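Local coordinates for periplasmic binding protein (Veillonella parvula, PDB 4MO9) that probably binds an iron complex or a similar solute outside the cell membrane and delivers it to an ABC importer, at residues Y146-Y149 with H150-K153; D124-D127 with Q128-D132; T333-P336 with E337-K340. One frame throughout, in Å; residues are numbered along the deposited sequence.

Contact 1: residues Y146-Y149 with H150-K153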
ATOM      1  N   TYR A 146       0.120   0.450  18.083  1.00 25.58           N
ATOM      2  CA  TYR A 146      -0.008   1.340  16.903  1.00 24.06           C
ATOM      3  C   TYR A 146       1.107   1.099  15.896  1.00 23.45           C
ATOM      4  O   TYR A 146       2.258   0.903  16.281  1.00 25.36           O
ATOM      5  CB  TYR A 146      -0.031   2.812  17.327  1.00 25.61           C
ATOM      6  CG  TYR A 146      -1.272   3.158  18.121  1.00 29.02           C
ATOM      7  CD1 TYR A 146      -2.539   2.957  17.577  1.00 28.42           C
ATOM      8  CD2 TYR A 146      -1.182   3.676  19.405  1.00 27.95           C
ATOM      9  CE1 TYR A 146      -3.680   3.259  18.297  1.00 30.02           C
ATOM     10  CE2 TYR A 146      -2.321   3.979  20.134  1.00 30.74           C
ATOM     11  CZ  TYR A 146      -3.564   3.769  19.568  1.00 31.54           C
ATOM     12  OH  TYR A 146      -4.702   4.065  20.283  1.00 34.95           O
ATOM     13  N   ILE A 147       0.765   1.118  14.607  1.00 25.14           N
ATOM     14  CA  ILE A 147       1.740   0.943  13.538  1.00 23.72           C
ATOM     15  C   ILE A 147       1.487   2.056  12.510  1.00 26.53           C
ATOM     16  O   ILE A 147       0.447   2.724  12.557  1.00 25.54           O
ATOM     17  CB  ILE A 147       1.592  -0.436  12.863  1.00 25.00           C
ATOM     18  CG1 ILE A 147       0.218  -0.551  12.187  1.00 27.27           C
ATOM     19  CG2 ILE A 147       1.784  -1.576  13.885  1.00 24.95           C
ATOM     20  CD1 ILE A 147       0.065  -1.794  11.306  1.00 27.05           C
ATOM     21  N   ASP A 148       2.415   2.275  11.583  1.00 24.60           N
ATOM     22  CA  ASP A 148       2.235   3.402  10.675  1.00 26.76           C
ATOM     23  C   ASP A 148       3.048   3.231   9.402  1.00 28.86           C
ATOM     24  O   ASP A 148       4.190   3.703   9.300  1.00 30.99           O
ATOM     25  CB  ASP A 148       2.577   4.740  11.359  1.00 24.26           C
ATOM     26  CG  ASP A 148       2.181   5.956  10.514  1.00 28.53           C
ATOM     27  OD1 ASP A 148       1.481   5.800   9.482  1.00 31.29           O
ATOM     28  OD2 ASP A 148       2.556   7.091  10.883  1.00 28.80           O
ATOM     29  N   TYR A 149       2.447   2.565   8.427  1.00 26.27           N
ATOM     30  CA  TYR A 149       3.033   2.487   7.101  1.00 27.61           C
ATOM     31  C   TYR A 149       2.627   3.690   6.250  1.00 28.23           C
ATOM     32  O   TYR A 149       3.237   3.942   5.199  1.00 26.46           O
ATOM     33  CB  TYR A 149       2.593   1.186   6.427  1.00 25.98           C
ATOM     34  CG  TYR A 149       3.156  -0.071   7.059  1.00 25.80           C
ATOM     35  CD1 TYR A 149       4.516  -0.202   7.308  1.00 24.23           C
ATOM     36  CD2 TYR A 149       2.319  -1.125   7.416  1.00 28.05           C
ATOM     37  CE1 TYR A 149       5.038  -1.360   7.880  1.00 24.77           C
ATOM     38  CE2 TYR A 149       2.820  -2.281   8.006  1.00 26.40           C
ATOM     39  CZ  TYR A 149       4.184  -2.394   8.227  1.00 28.17           C
ATOM     40  OH  TYR A 149       4.684  -3.542   8.793  1.00 26.02           O
ATOM     41  N   HIS A 150       1.615   4.445   6.691  1.00 25.75           N
ATOM     42  CA  HIS A 150       1.085   5.539   5.866  1.00 23.67           C
ATOM     43  C   HIS A 150       2.024   6.733   5.854  1.00 26.98           C
ATOM     44  O   HIS A 150       2.004   7.537   4.915  1.00 26.07           O
ATOM     45  CB  HIS A 150      -0.309   5.983   6.337  1.00 23.70           C
ATOM     46  CG  HIS A 150      -1.377   4.957   6.114  1.00 28.29           C
ATOM     47  ND1 HIS A 150      -1.531   3.847   6.919  1.00 31.23           N
ATOM     48  CD2 HIS A 150      -2.349   4.877   5.172  1.00 30.01           C
ATOM     49  CE1 HIS A 150      -2.547   3.123   6.478  1.00 30.12           C
ATOM     50  NE2 HIS A 150      -3.065   3.731   5.421  1.00 30.41           N
ATOM     51  N   ALA A 151       2.855   6.857   6.888  1.00 25.02           N
ATOM     52  CA  ALA A 151       3.792   7.987   6.952  1.00 25.75           C
ATOM     53  C   ALA A 151       4.796   7.932   5.800  1.00 25.71           C
ATOM     54  O   ALA A 151       5.309   8.962   5.356  1.00 27.80           O
ATOM     55  CB  ALA A 151       4.539   7.982   8.285  1.00 28.13           C
ATOM     56  N   GLU A 152       5.089   6.716   5.347  1.00 27.92           N
ATOM     57  CA  GLU A 152       6.149   6.481   4.369  1.00 28.75           C
ATOM     58  C   GLU A 152       7.484   7.069   4.853  1.00 31.20           C
ATOM     59  O   GLU A 152       8.205   7.724   4.087  1.00 30.01           O
ATOM     60  CB  GLU A 152       5.769   7.045   2.995  1.00 29.00           C
ATOM     61  CG  GLU A 152       4.404   6.573   2.459  1.00 31.15           C
ATOM     62  CD  GLU A 152       4.407   5.120   1.977  1.00 32.00           C
ATOM     63  OE1 GLU A 152       5.314   4.340   2.375  1.00 29.57           O
ATOM     64  OE2 GLU A 152       3.490   4.748   1.199  1.00 32.27           O
ATOM     65  N   LYS A 153       7.811   6.832   6.122  1.00 28.82           N
ATOM     66  CA  LYS A 153       9.131   7.180   6.630  1.00 30.67           C
ATOM     67  C   LYS A 153       9.829   5.890   7.007  1.00 28.71           C
ATOM     68  O   LYS A 153       9.204   4.985   7.587  1.00 28.01           O
ATOM     69  CB  LYS A 153       9.039   8.061   7.873  1.00 35.47           C
ATOM     70  CG  LYS A 153       8.261   9.353   7.721  1.00 42.81           C
ATOM     71  CD  LYS A 153       8.192  10.033   9.085  1.00 49.10           C
ATOM     72  CE  LYS A 153       7.274  11.247   9.101  1.00 54.03           C
ATOM     73  NZ  LYS A 153       7.195  11.797  10.490  1.00 57.88           N
TER
HETATM   74  O   HOH W   1      -0.157   1.679   8.740  1.00 29.40           O
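Asp-148 reaches forward with its carboxylate to the amides two and three residues ahead, where OD1 takes weak hydrogen bonds from His-150 N (3.1 Å) and Ala-151 N (3.1 Å). The first of these closes an Asx turn. A chi1 of -171° sets CG beside the carbonyl carbon, which brings OD1 to both amides. A third weak bond, Glu-152 N to Tyr-149 O at 3.3 Å, spans the overlapping beta turn 149-152. Water adds a bridge, accepting from Tyr-149 N (2.8 Å) and pairing with His-150 ND1 (3.1 Å), and thereby ties the imidazole to the backbone. By packing, OD2 rests 3.4 Å from Ala-151 CB, and OD1 lies at the edge of the His-150 ring, near its plane. Losing the carboxylate, as with an alanine here, is likely to leave both amide N-H groups without their shared acceptor and the turn freer to flex. The turn leads from strand 143-147, at the margin of the parallel sheet, to Lys-153, the N-cap of helix 154-168. Ser-160 of that helix bonds Asp-148 N, and Tyr-149 leans on its Ile-161.

Contact 2: residues D124-D127 with Q128-D132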
ATOM      1  N   ASP A 124      -3.269   6.358  11.209  1.00 31.22           N
ATOM      2  CA  ASP A 124      -4.338   7.069  10.495  1.00 31.02           C
ATOM      3  C   ASP A 124      -5.731   6.684  11.013  1.00 30.88           C
ATOM      4  O   ASP A 124      -6.716   7.379  10.754  1.00 32.15           O
ATOM      5  CB  ASP A 124      -4.234   6.819   8.984  1.00 30.40           C
ATOM      6  CG  ASP A 124      -3.199   7.717   8.309  1.00 37.65           C
ATOM      7  OD1 ASP A 124      -2.384   8.343   9.032  1.00 35.99           O
ATOM      8  OD2 ASP A 124      -3.201   7.799   7.053  1.00 40.42           O
ATOM      9  N   LEU A 125      -5.799   5.577  11.747  1.00 26.98           N
ATOM     10  CA  LEU A 125      -7.051   5.073  12.310  1.00 30.44           C
ATOM     11  C   LEU A 125      -7.112   5.291  13.839  1.00 32.74           C
ATOM     12  O   LEU A 125      -8.150   5.065  14.476  1.00 32.25           O
ATOM     13  CB  LEU A 125      -7.195   3.575  11.964  1.00 30.01           C
ATOM     14  CG  LEU A 125      -8.491   2.831  12.324  1.00 32.18           C
ATOM     15  CD1 LEU A 125      -9.707   3.494  11.700  1.00 33.00           C
ATOM     16  CD2 LEU A 125      -8.397   1.373  11.875  1.00 32.40           C
ATOM     17  N   LYS A 126      -6.003   5.763  14.417  1.00 31.45           N
ATOM     18  CA  LYS A 126      -5.871   5.928  15.876  1.00 29.71           C
ATOM     19  C   LYS A 126      -6.923   6.838  16.533  1.00 32.61           C
ATOM     20  O   LYS A 126      -7.526   6.466  17.554  1.00 31.82           O
ATOM     21  CB  LYS A 126      -4.453   6.417  16.225  1.00 31.92           C
ATOM     22  CG  LYS A 126      -4.212   6.782  17.721  1.00 30.65           C
ATOM     23  CD  LYS A 126      -2.706   6.912  17.986  1.00 29.20           C
ATOM     24  CE  LYS A 126      -2.385   7.416  19.396  1.00 32.35           C
ATOM     25  NZ  LYS A 126      -2.818   8.813  19.629  1.00 35.06           N
ATOM     26  N   ASP A 127      -7.148   8.021  15.966  1.00 34.99           N
ATOM     27  CA  ASP A 127      -8.116   8.945  16.553  1.00 36.20           C
ATOM     28  C   ASP A 127      -9.501   8.314  16.652  1.00 34.06           C
ATOM     29  O   ASP A 127     -10.140   8.352  17.712  1.00 36.29           O
ATOM     30  CB  ASP A 127      -8.178  10.256  15.762  1.00 42.63           C
ATOM     31  CG  ASP A 127      -6.929  11.099  15.937  1.00 50.25           C
ATOM     32  OD1 ASP A 127      -6.280  10.989  17.002  1.00 48.80           O
ATOM     33  OD2 ASP A 127      -6.601  11.873  15.014  1.00 55.43           O
ATOM     34  N   GLN A 128      -9.957   7.718  15.557  1.00 33.18           N
ATOM     35  CA  GLN A 128     -11.260   7.064  15.540  1.00 33.41           C
ATOM     36  C   GLN A 128     -11.289   5.886  16.523  1.00 32.72           C
ATOM     37  O   GLN A 128     -12.258   5.706  17.254  1.00 31.31           O
ATOM     38  CB  GLN A 128     -11.593   6.574  14.135  1.00 34.37           C
ATOM     39  CG  GLN A 128     -13.038   6.177  13.968  1.00 42.52           C
ATOM     40  CD  GLN A 128     -13.956   7.382  13.934  1.00 51.90           C
ATOM     41  OE1 GLN A 128     -15.107   7.325  14.382  1.00 54.46           O
ATOM     42  NE2 GLN A 128     -13.448   8.487  13.403  1.00 52.83           N
ATOM     43  N   TYR A 129     -10.222   5.091  16.531  1.00 31.81           N
ATOM     44  CA  TYR A 129     -10.147   3.940  17.418  1.00 31.14           C
ATOM     45  C   TYR A 129     -10.267   4.394  18.872  1.00 33.34           C
ATOM     46  O   TYR A 129     -11.083   3.863  19.634  1.00 33.46           O
ATOM     47  CB  TYR A 129      -8.832   3.191  17.186  1.00 29.53           C
ATOM     48  CG  TYR A 129      -8.561   2.061  18.168  1.00 31.91           C
ATOM     49  CD1 TYR A 129      -9.288   0.875  18.114  1.00 33.18           C
ATOM     50  CD2 TYR A 129      -7.561   2.174  19.129  1.00 30.42           C
ATOM     51  CE1 TYR A 129      -9.032  -0.171  19.016  1.00 32.87           C
ATOM     52  CE2 TYR A 129      -7.292   1.141  20.015  1.00 30.00           C
ATOM     53  CZ  TYR A 129      -8.025  -0.023  19.952  1.00 32.01           C
ATOM     54  OH  TYR A 129      -7.753  -1.045  20.832  1.00 34.17           O
ATOM     55  N   GLU A 130      -9.476   5.393  19.249  1.00 34.11           N
ATOM     56  CA  GLU A 130      -9.471   5.863  20.629  1.00 37.81           C
ATOM     57  C   GLU A 130     -10.811   6.460  21.022  1.00 41.81           C
ATOM     58  O   GLU A 130     -11.215   6.380  22.183  1.00 43.72           O
ATOM     59  CB  GLU A 130      -8.321   6.849  20.871  1.00 40.87           C
ATOM     60  CG  GLU A 130      -6.960   6.241  20.546  1.00 45.01           C
ATOM     61  CD  GLU A 130      -5.823   6.762  21.408  1.00 52.71           C
ATOM     62  OE1 GLU A 130      -5.712   7.998  21.577  1.00 56.41           O
ATOM     63  OE2 GLU A 130      -5.028   5.923  21.903  1.00 50.90           O
ATOM     64  N   SER A 131     -11.514   7.039  20.054  1.00 41.08           N
ATOM     65  CA  SER A 131     -12.804   7.656  20.344  1.00 42.95           C
ATOM     66  C   SER A 131     -13.914   6.616  20.500  1.00 41.68           C
ATOM     67  O   SER A 131     -14.793   6.763  21.347  1.00 42.49           O
ATOM     68  CB  SER A 131     -13.181   8.632  19.232  1.00 44.23           C
ATOM     69  OG  SER A 131     -14.338   9.357  19.593  1.00 51.68           O
ATOM     70  N   ASP A 132     -13.866   5.572  19.674  1.00 44.62           N
ATOM     71  CA  ASP A 132     -14.994   4.645  19.535  1.00 47.23           C
ATOM     72  C   ASP A 132     -14.896   3.345  20.342  1.00 43.99           C
ATOM     73  O   ASP A 132     -15.918   2.844  20.792  1.00 48.63           O
ATOM     74  CB  ASP A 132     -15.206   4.259  18.062  1.00 43.48           C
ATOM     75  CG  ASP A 132     -15.897   5.346  17.252  1.00 47.96           C
ATOM     76  OD1 ASP A 132     -16.421   6.316  17.850  1.00 49.47           O
ATOM     77  OD2 ASP A 132     -15.925   5.213  16.001  1.00 46.94           O
TER
HETATM   78  O   HOH W   2      -8.640   8.130  12.924  1.00 33.19           O
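Glu-130 N makes the shortest backbone bond here, 2.8 Å to Lys-126 O with an N-H...O angle of 169°, and the same two residues meet again through their side chains. Lys-126 leaves the helix with CG anti to its nitrogen (chi1 174°), stays extended through CE, and then bends at the last torsion, which brings NZ back beside the carboxylate. NZ and Glu-130 OE1 form a salt bridge at a rather long 3.6 Å. Below the charges the aliphatic parts lie against each other at an oblique angle, Lys-126 CG 4.0 Å from Glu-130 CG. The other carboxylate oxygen, OE2, is hydrogen-bonded to Tyr-146 OH on strand 143-147, so the group is held at both oxygens. The adjacent residues repeat the i to i+4 pattern: Tyr-129 N reaches Leu-125 O at 2.9 Å, and Ser-131 N reaches Asp-127 O at 3.0 Å, the latter tilted 24° from the carbonyl plane. One residue earlier a water intervenes, donating to Asp-124 O (3.0 Å) and accepting from Gln-128 N (3.0 Å), which bridges a carbonyl and an amide too far apart to bond directly. Tyr-129 packs the helix on strand 118-122, its ring against Ile-119 and Ile-121, and its OH bonds Thr-144 OG1. The chemistry implies an i to i+4 ion pair set next to the edge strand, with Glu-130 shared between Lys-126 and Tyr-146; the nearby ammonium probably favours the ionised form of the carboxylate.

Contact 3: residues T333-P336 with E337-K340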
ATOM      1  N   THR A 333      11.541   5.129 -12.776  1.00 33.09           N
ATOM      2  CA  THR A 333      10.726   5.728 -13.848  1.00 33.65           C
ATOM      3  C   THR A 333      11.203   7.149 -14.131  1.00 34.78           C
ATOM      4  O   THR A 333      11.366   7.553 -15.292  1.00 34.92           O
ATOM      5  CB  THR A 333       9.232   5.755 -13.455  1.00 33.44           C
ATOM      6  OG1 THR A 333       8.743   4.408 -13.355  1.00 33.86           O
ATOM      7  CG2 THR A 333       8.391   6.530 -14.478  1.00 33.94           C
ATOM      8  N   PHE A 334      11.434   7.903 -13.058  1.00 34.22           N
ATOM      9  CA  PHE A 334      11.900   9.279 -13.175  1.00 35.68           C
ATOM     10  C   PHE A 334      13.352   9.371 -13.642  1.00 39.55           C
ATOM     11  O   PHE A 334      13.700  10.290 -14.376  1.00 30.81           O
ATOM     12  CB  PHE A 334      11.728  10.022 -11.846  1.00 31.98           C
ATOM     13  CG  PHE A 334      10.318   9.994 -11.315  1.00 33.62           C
ATOM     14  CD1 PHE A 334       9.243   9.981 -12.186  1.00 34.44           C
ATOM     15  CD2 PHE A 334      10.069   9.965  -9.941  1.00 34.44           C
ATOM     16  CE1 PHE A 334       7.941   9.944 -11.709  1.00 36.84           C
ATOM     17  CE2 PHE A 334       8.767   9.927  -9.458  1.00 33.89           C
ATOM     18  CZ  PHE A 334       7.698   9.919 -10.355  1.00 35.18           C
ATOM     19  N   TYR A 335      14.197   8.437 -13.197  1.00 36.98           N
ATOM     20  CA  TYR A 335      15.631   8.477 -13.523  1.00 39.11           C
ATOM     21  C   TYR A 335      16.177   7.121 -13.996  1.00 39.29           C
ATOM     22  O   TYR A 335      16.952   6.476 -13.275  1.00 37.07           O
ATOM     23  CB  TYR A 335      16.421   8.953 -12.291  1.00 36.25           C
ATOM     24  CG  TYR A 335      16.007  10.319 -11.779  1.00 35.91           C
ATOM     25  CD1 TYR A 335      15.145  10.444 -10.703  1.00 38.19           C
ATOM     26  CD2 TYR A 335      16.480  11.486 -12.377  1.00 39.58           C
ATOM     27  CE1 TYR A 335      14.758  11.687 -10.225  1.00 39.03           C
ATOM     28  CE2 TYR A 335      16.102  12.742 -11.903  1.00 39.10           C
ATOM     29  CZ  TYR A 335      15.239  12.835 -10.827  1.00 37.72           C
ATOM     30  OH  TYR A 335      14.853  14.066 -10.334  1.00 34.51           O
ATOM     31  N   PRO A 336      15.774   6.691 -15.208  1.00 38.06           N
ATOM     32  CA  PRO A 336      16.035   5.344 -15.739  1.00 38.30           C
ATOM     33  C   PRO A 336      17.509   4.937 -15.751  1.00 39.38           C
ATOM     34  O   PRO A 336      17.836   3.812 -15.354  1.00 39.90           O
ATOM     35  CB  PRO A 336      15.508   5.429 -17.180  1.00 42.33           C
ATOM     36  CG  PRO A 336      14.441   6.465 -17.119  1.00 44.87           C
ATOM     37  CD  PRO A 336      14.915   7.481 -16.107  1.00 39.73           C
ATOM     38  N   GLU A 337      18.381   5.832 -16.208  1.00 43.18           N
ATOM     39  CA  GLU A 337      19.800   5.521 -16.332  1.00 48.78           C
ATOM     40  C   GLU A 337      20.506   5.463 -14.980  1.00 49.25           C
ATOM     41  O   GLU A 337      21.546   4.811 -14.847  1.00 52.90           O
ATOM     42  CB  GLU A 337      20.490   6.529 -17.254  1.00 57.53           C
ATOM     43  CG  GLU A 337      19.915   6.565 -18.665  1.00 66.58           C
ATOM     44  CD  GLU A 337      20.282   5.336 -19.490  1.00 74.31           C
ATOM     45  OE1 GLU A 337      19.570   5.054 -20.482  1.00 78.77           O
ATOM     46  OE2 GLU A 337      21.286   4.662 -19.156  1.00 74.27           O
ATOM     47  N   GLU A 338      19.945   6.133 -13.976  1.00 44.11           N
ATOM     48  CA  GLU A 338      20.552   6.139 -12.644  1.00 43.51           C
ATOM     49  C   GLU A 338      20.143   4.916 -11.838  1.00 40.41           C
ATOM     50  O   GLU A 338      20.696   4.673 -10.761  1.00 41.71           O
ATOM     51  CB  GLU A 338      20.176   7.404 -11.857  1.00 43.57           C
ATOM     52  CG  GLU A 338      20.852   8.675 -12.326  1.00 47.99           C
ATOM     53  CD  GLU A 338      20.249   9.212 -13.609  1.00 55.12           C
ATOM     54  OE1 GLU A 338      19.174   8.720 -14.028  1.00 55.04           O
ATOM     55  OE2 GLU A 338      20.852  10.129 -14.204  1.00 60.64           O
ATOM     56  N   PHE A 339      19.182   4.153 -12.359  1.00 38.17           N
ATOM     57  CA  PHE A 339      18.622   3.016 -11.632  1.00 35.88           C
ATOM     58  C   PHE A 339      18.537   1.719 -12.446  1.00 36.45           C
ATOM     59  O   PHE A 339      17.582   0.946 -12.287  1.00 35.36           O
ATOM     60  CB  PHE A 339      17.253   3.382 -11.042  1.00 37.32           C
ATOM     61  CG  PHE A 339      17.331   4.328  -9.869  1.00 37.29           C
ATOM     62  CD1 PHE A 339      17.463   3.843  -8.582  1.00 38.64           C
ATOM     63  CD2 PHE A 339      17.281   5.704 -10.062  1.00 39.18           C
ATOM     64  CE1 PHE A 339      17.539   4.715  -7.488  1.00 40.40           C
ATOM     65  CE2 PHE A 339      17.357   6.586  -8.989  1.00 40.68           C
ATOM     66  CZ  PHE A 339      17.484   6.089  -7.693  1.00 40.73           C
ATOM     67  N   LYS A 340      19.551   1.471 -13.279  1.00 38.58           N
ATOM     68  CA  LYS A 340      19.616   0.250 -14.085  1.00 44.35           C
ATOM     69  C   LYS A 340      19.820  -0.978 -13.213  1.00 43.41           C
ATOM     70  O   LYS A 340      19.494  -2.097 -13.619  1.00 43.03           O
ATOM     71  CB  LYS A 340      20.742   0.327 -15.125  1.00 50.54           C
ATOM     72  CG  LYS A 340      20.650   1.524 -16.053  1.00 53.89           C
ATOM     73  CD  LYS A 340      21.579   1.395 -17.262  1.00 59.67           C
ATOM     74  CE  LYS A 340      21.034   0.393 -18.277  1.00 65.35           C
ATOM     75  NZ  LYS A 340      21.678   0.530 -19.624  1.00 70.63           N
TER
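Two overlapping beta turns carry the chain away from the C-terminal end of helix 324-334, and residues 335 to 339 build both. In the first, Glu-338 N gives a weak hydrogen bond to Tyr-335 O at 3.1 Å; in the second, Phe-339 N gives another, also weak, to Pro-336 O at 3.3 Å, with an N-H...O angle of 154°. Tyr-335 O gathers further neighbours. Phe-339 CD2 presents the ring edge to it at 3.3 Å, with the oxygen in the ring plane, a close C-H to oxygen approach. Glu-338 OE1 comes to 3.2 Å of the same oxygen, an encounter of two acceptors that gains nothing by itself. It follows from the bend of the Glu-338 chain at chi2 (76°), which folds the carboxylate over Tyr-335 CB, 3.3 Å from OE1. Carboxylate and phenol planes stand 86° apart, and OE1 lies at the edge of the tyrosine ring. The opposing charge is supplied by Lys-197, which forms a salt bridge with OE2 and probably offsets the crowding of oxygens. The apolar part of the contact is Tyr-335 CB on Phe-339 CD2 at 4.0 Å. The Tyr-335 ring continues inward to Ile-195 and Pro-200, where its OH bonds Gly-232 O, and Arg-191 and Lys-332 bond the carbonyls of Glu-338 and Phe-339. Pro-336, which has no N-H to offer, sits just past the helix and fills the second position of the first turn, a place that its fixed phi suits; such a proline is a familiar feature of helix ends and type I turns.

Contacts 1 and 2 belong to the same lobe and touch: their centres lie 15 Å apart, and the probable hydrogen bond between Tyr-146 and Glu-130 connects them. Nearby, His-150 CB packs 3.5 Å from Asp-124 OD2. Both contacts lie near the trimethylamine oxide site, the side chains of His-150 and Leu-125 being about 6 and 8 Å from the ligand and each touching the pocket residue Trp-45. Contact 3 lies beside the mixed sheet, its centre 26 Å from that of contact 1 and 40 Å from that of contact 2. It reaches Arg-191 on helix 171-194, the long helix which, as in other TroA-like proteins, probably links the two lobes.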